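Local coordinates for protein oxidoreductase, Gfo/Idh/MocA family (Pseudomonas syringae pv. tomato, PDB 3DTY) that is probably an NAD(P)-dependent oxidoreductase of the Gfo/Idh/MocA family, a tetramer that binds magnesium, with its substrate not established, at residues N127-E130 / L131-H135; F120-E123 / Q124-L128. One frame throughout, in Å; residues are numbered along the deposited sequence.

How the contacts relate
Both contacts lie on one helix, 122-134, which connects strands 111-114 and 139-141 of the parallel five-stranded sheet in the Rossmann-type, probably nucleotide-binding part of the chain. Contact 2 (120-123 with 124-128) comes first and covers the capped start of the helix; contact 1 (127-130 with 131-135) follows and carries it to its C-terminal end. They lie about 10 Å apart, centre to centre, and Asn127 and Leu128 belong to both. The magnesium ion is the second common element: contact 2 supplies both protein ligands, Glu123 and Asn127, while contact 1 adds Glu130, which reaches the ion through a coordinated water. The metal thus sits over consecutive turns of one helix.

Contact 1. Residues N127-E130 / L131-H135. With MG (magnesium ion), chain F.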
loop_
_atom_site.group_PDB
_atom_site.type_symbol
_atom_site.label_atom_id
_atom_site.label_comp_id
_atom_site.label_asym_id
_atom_site.label_seq_id
_atom_site.Cartn_x
_atom_site.Cartn_y
_atom_site.Cartn_z
ATOM N N ASN A 127 -21.129 40.179 -2.769
ATOM C CA ASN A 127 -20.709 41.525 -3.169
ATOM C C ASN A 127 -19.566 41.439 -4.175
ATOM O O ASN A 127 -19.546 42.166 -5.170
ATOM C CB ASN A 127 -20.229 42.353 -1.970
ATOM C CG ASN A 127 -21.343 42.695 -1.009
ATOM O OD1 ASN A 127 -22.520 42.592 -1.345
ATOM N ND2 ASN A 127 -20.974 43.126 0.196
ATOM N N LEU A 128 -18.608 40.557 -3.904
ATOM C CA LEU A 128 -17.466 40.384 -4.790
ATOM C C LEU A 128 -17.938 39.831 -6.134
ATOM O O LEU A 128 -17.458 40.245 -7.192
ATOM C CB LEU A 128 -16.441 39.450 -4.140
ATOM C CG LEU A 128 -15.861 39.927 -2.799
ATOM C CD1 LEU A 128 -14.851 38.917 -2.270
ATOM C CD2 LEU A 128 -15.191 41.279 -2.992
ATOM N N ARG A 129 -18.891 38.904 -6.089
ATOM C CA ARG A 129 -19.449 38.315 -7.303
ATOM C C ARG A 129 -20.134 39.410 -8.129
ATOM O O ARG A 129 -19.988 39.460 -9.354
ATOM C CB ARG A 129 -20.464 37.224 -6.945
ATOM C CG ARG A 129 -21.275 36.721 -8.132
ATOM C CD ARG A 129 -22.387 35.785 -7.686
ATOM N NE ARG A 129 -21.945 34.402 -7.660
ATOM C CZ ARG A 129 -22.627 33.409 -7.100
ATOM N NH1 ARG A 129 -23.790 33.649 -6.506
ATOM N NH2 ARG A 129 -22.151 32.170 -7.152
ATOM N N GLU A 130 -20.891 40.275 -7.454
ATOM C CA GLU A 130 -21.566 41.386 -8.122
ATOM C C GLU A 130 -20.523 42.276 -8.817
ATOM O O GLU A 130 -20.655 42.603 -10.001
ATOM C CB GLU A 130 -22.356 42.220 -7.103
ATOM C CG GLU A 130 -23.745 41.683 -6.747
ATOM C CD GLU A 130 -24.252 42.178 -5.383
ATOM O OE1 GLU A 130 -23.967 43.339 -5.009
ATOM O OE2 GLU A 130 -24.946 41.398 -4.688
ATOM N N LEU A 131 -19.489 42.660 -8.075
ATOM C CA LEU A 131 -18.425 43.508 -8.615
ATOM C C LEU A 131 -17.671 42.824 -9.748
ATOM O O LEU A 131 -17.262 43.470 -10.720
ATOM C CB LEU A 131 -17.436 43.876 -7.516
ATOM C CG LEU A 131 -17.954 44.855 -6.462
ATOM C CD1 LEU A 131 -16.966 44.904 -5.313
ATOM C CD2 LEU A 131 -18.144 46.242 -7.076
ATOM N N SER A 132 -17.483 41.516 -9.615
ATOM C CA SER A 132 -16.780 40.752 -10.632
ATOM C C SER A 132 -17.520 40.838 -11.963
ATOM O O SER A 132 -16.910 41.045 -13.009
ATOM C CB SER A 132 -16.652 39.288 -10.207
ATOM O OG SER A 132 -15.949 38.553 -11.192
ATOM N N HIS A 133 -18.838 40.684 -11.923
ATOM C CA HIS A 133 -19.617 40.753 -13.149
ATOM C C HIS A 133 -19.650 42.187 -13.674
ATOM O O HIS A 133 -19.527 42.419 -14.874
ATOM C CB HIS A 133 -21.044 40.243 -12.911
ATOM C CG HIS A 133 -21.117 38.787 -12.559
ATOM N ND1 HIS A 133 -20.422 37.818 -13.251
ATOM C CD2 HIS A 133 -21.816 38.134 -11.601
ATOM C CE1 HIS A 133 -20.689 36.631 -12.732
ATOM N NE2 HIS A 133 -21.531 36.795 -11.731
ATOM N N LYS A 134 -19.795 43.147 -12.770
ATOM C CA LYS A 134 -19.848 44.556 -13.146
ATOM C C LYS A 134 -18.586 45.025 -13.854
ATOM O O LYS A 134 -18.643 45.691 -14.892
ATOM C CB LYS A 134 -20.062 45.424 -11.900
ATOM C CG LYS A 134 -20.044 46.922 -12.172
ATOM C CD LYS A 134 -20.164 47.715 -10.885
ATOM C CE LYS A 134 -20.219 49.211 -11.156
ATOM N NZ LYS A 134 -20.270 49.998 -9.887
ATOM N N HIS A 135 -17.441 44.683 -13.280
ATOM C CA HIS A 135 -16.162 45.090 -13.830
ATOM C C HIS A 135 -15.586 44.080 -14.808
ATOM O O HIS A 135 -14.490 44.269 -15.329
ATOM C CB HIS A 135 -15.194 45.345 -12.679
ATOM C CG HIS A 135 -15.587 46.515 -11.825
ATOM N ND1 HIS A 135 -15.422 47.814 -12.235
ATOM C CD2 HIS A 135 -16.174 46.567 -10.608
ATOM C CE1 HIS A 135 -15.893 48.630 -11.301
ATOM N NE2 HIS A 135 -16.353 47.898 -10.309
HETATM MG MG MG F . -24.234 43.179 -0.093
HETATM O O HOH W 1 -25.191 43.289 -2.168
HETATM O O HOH W 2 -24.500 41.252 -0.927
HETATM O O HOH W 3 -26.016 43.207 0.513
HETATM O O HOH W 4 -23.759 45.046 -0.187
#
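Leu131 and Asn127 begin a local run of i to i+4 contacts along the C-terminal half of helix 122-134, the crossover helix of a beta-alpha-beta unit in the Rossmann-type domain. Four successive backbone bonds define the helix here: Leu131 N to Asn127 O, Ser132 N to Leu128 O, His133 N to Arg129 O and Lys134 N to Glu130 O. The bond from Ser132 N to Leu128 O is the most bent of them, with an N-H...O angle of 148°.

Side chains add to this. Arg129 and His133 run side by side in the same direction, and Arg129 CG lies 3.6 Å from His133 NE2. The aliphatic part of the arginine, not its charged end, meets the ring; the guanidinium and ring planes are 22° apart. A bend at chi3 (-90°) turns the guanidinium out of the extended line of the chain, and its NH2 forms a salt bridge with Asp365. Leu131 packs its CG 3.4 Å from Asn127 O, while farther out its side chain touches Lys103 and Leu106 of helix 98-107. The hydroxyl of Ser132 bonds to the carbonyl of Arg137, just beyond the helix.

At the other end of the contact Asn127 OD1 binds the magnesium ion at 2.2 Å, and Tyr99 OH bonds its ND2. Glu130 approaches the same ion indirectly, as a second-shell group: its chain is extended beyond CG, and its carboxylate accepts from a water whose oxygen lies 2.3 Å from the magnesium. The oxygen of that water is 3.1 Å from Glu130 OE1.

Contact 2. Residues F120-E123 / Q124-L128; sequences FTVE and QAENL. With MG (magnesium ion), chain F.
Glu123 and Asn127, one helical turn apart, close a chelate around the magnesium ion. Glu123 leaves the backbone with CG opposite its own N (chi1 -175°), then bends at chi2 (-79°), which turns the carboxylate across toward Asn127, one turn on, and brings OE2 to 2.1 Å from the magnesium. Asn127 contributes OD1, and four waters complete six ligands. The carboxylate and amide planes are turned 67° apart, and the shared metal would limit rotation of both groups. Asn127 ND2 also donates to Glu123 OE2 from above the carboxylate plane; at 2.5 Å this bond is unusually short as well as bent, so its length is doubtful. One metal-bound water donates in addition to Glu123 O, at 3.1 Å, tying the hydration shell to the main chain.

This is the N-terminus of the crossover helix in a Rossmann-type beta-alpha-beta unit, and Thr121 occupies the N-cap. Thr121 and Gln124 form a capping box, in which Thr121 OG1 accepts from Gln124 N, although the modelled position of OG1 is less certain. The Gln124 chain is extended beyond CG, carrying OE1 back past the cap. There OE1 accepts a weak 3.3 Å bond from Thr121 N, the returning half of the box. Phe120 N gives it another weak bond, at 3.4 Å, and a water bridges the two more closely.

Val122 and Glu126 point the same way, with Val122 CG1 3.9 Å from Glu126 CG. Glu126 OE1 forms a salt bridge with Arg129 NH1, while Val122 N donates to Glu375 OE1 of helix 364-382.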
loop_
_atom_site.group_PDB
_atom_site.type_symbol
_atom_site.label_atom_id
_atom_site.label_comp_id
_atom_site.label_asym_id
_atom_site.label_seq_id
_atom_site.Cartn_x
_atom_site.Cartn_y
_atom_site.Cartn_z
ATOM N N PHE A 120 -15.250 35.870 4.570
ATOM C CA PHE A 120 -15.873 35.154 5.678
ATOM C C PHE A 120 -17.388 34.990 5.633
ATOM O O PHE A 120 -17.917 33.998 6.142
ATOM C CB PHE A 120 -15.488 35.807 7.006
ATOM C CG PHE A 120 -14.027 35.694 7.338
ATOM C CD1 PHE A 120 -13.307 34.555 6.986
ATOM C CD2 PHE A 120 -13.380 36.708 8.037
ATOM C CE1 PHE A 120 -11.965 34.421 7.331
ATOM C CE2 PHE A 120 -12.038 36.588 8.390
ATOM C CZ PHE A 120 -11.324 35.443 8.035
ATOM N N THR A 121 -18.090 35.943 5.032
ATOM C CA THR A 121 -19.547 35.863 4.984
ATOM C C THR A 121 -20.094 35.770 3.563
ATOM O O THR A 121 -19.489 36.271 2.618
ATOM C CB THR A 121 -20.190 37.089 5.628
ATOM O OG1 THR A 121 -19.992 38.214 4.766
ATOM C CG2 THR A 121 -19.570 37.379 7.000
ATOM N N VAL A 122 -21.254 35.133 3.435
ATOM C CA VAL A 122 -21.912 34.979 2.142
ATOM C C VAL A 122 -22.252 36.343 1.542
ATOM O O VAL A 122 -22.107 36.549 0.333
ATOM C CB VAL A 122 -23.204 34.137 2.279
ATOM C CG1 VAL A 122 -23.991 34.145 0.967
ATOM C CG2 VAL A 122 -22.845 32.705 2.672
ATOM N N GLU A 123 -22.694 37.275 2.383
ATOM C CA GLU A 123 -23.050 38.618 1.917
ATOM C C GLU A 123 -21.839 39.288 1.260
ATOM O O GLU A 123 -21.967 39.909 0.204
ATOM C CB GLU A 123 -23.570 39.469 3.088
ATOM C CG GLU A 123 -24.089 40.865 2.718
ATOM C CD GLU A 123 -22.971 41.876 2.503
ATOM O OE1 GLU A 123 -21.995 41.854 3.280
ATOM O OE2 GLU A 123 -23.072 42.705 1.569
ATOM N N GLN A 124 -20.670 39.166 1.887
ATOM C CA GLN A 124 -19.456 39.742 1.318
ATOM C C GLN A 124 -19.167 39.008 0.009
ATOM O O GLN A 124 -18.876 39.633 -1.007
ATOM C CB GLN A 124 -18.265 39.582 2.275
ATOM C CG GLN A 124 -18.415 40.329 3.584
ATOM C CD GLN A 124 -17.287 40.038 4.558
ATOM O OE1 GLN A 124 -16.748 38.930 4.592
ATOM N NE2 GLN A 124 -16.939 41.026 5.367
ATOM N N ALA A 125 -19.263 37.680 0.038
ATOM C CA ALA A 125 -19.016 36.875 -1.158
ATOM C C ALA A 125 -19.890 37.325 -2.332
ATOM O O ALA A 125 -19.404 37.470 -3.456
ATOM C CB ALA A 125 -19.276 35.418 -0.860
ATOM N N GLU A 126 -21.177 37.540 -2.069
ATOM C CA GLU A 126 -22.109 37.972 -3.108
ATOM C C GLU A 126 -21.744 39.361 -3.624
ATOM O O GLU A 126 -22.018 39.685 -4.780
ATOM C CB GLU A 126 -23.544 37.980 -2.572
ATOM C CG GLU A 126 -24.015 36.632 -2.058
ATOM C CD GLU A 126 -24.425 35.683 -3.163
ATOM O OE1 GLU A 126 -24.023 35.898 -4.325
ATOM O OE2 GLU A 126 -25.148 34.709 -2.863
ATOM N N ASN A 127 -21.129 40.179 -2.769
ATOM C CA ASN A 127 -20.709 41.525 -3.169
ATOM C C ASN A 127 -19.566 41.439 -4.175
ATOM O O ASN A 127 -19.546 42.166 -5.170
ATOM C CB ASN A 127 -20.229 42.353 -1.970
ATOM C CG ASN A 127 -21.343 42.695 -1.009
ATOM O OD1 ASN A 127 -22.520 42.592 -1.345
ATOM N ND2 ASN A 127 -20.974 43.126 0.196
ATOM N N LEU A 128 -18.608 40.557 -3.904
ATOM C CA LEU A 128 -17.466 40.384 -4.790
ATOM C C LEU A 128 -17.938 39.831 -6.134
ATOM O O LEU A 128 -17.458 40.245 -7.192
ATOM C CB LEU A 128 -16.441 39.450 -4.140
ATOM C CG LEU A 128 -15.861 39.927 -2.799
ATOM C CD1 LEU A 128 -14.851 38.917 -2.270
ATOM C CD2 LEU A 128 -15.191 41.279 -2.992
HETATM MG MG MG F . -24.234 43.179 -0.093
HETATM O O HOH W 5 -14.359 38.456 5.353
HETATM O O HOH W 2 -24.500 41.252 -0.927
HETATM O O HOH W 1 -25.191 43.289 -2.168
HETATM O O HOH W 3 -26.016 43.207 0.513
HETATM O O HOH W 4 -23.759 45.046 -0.187
#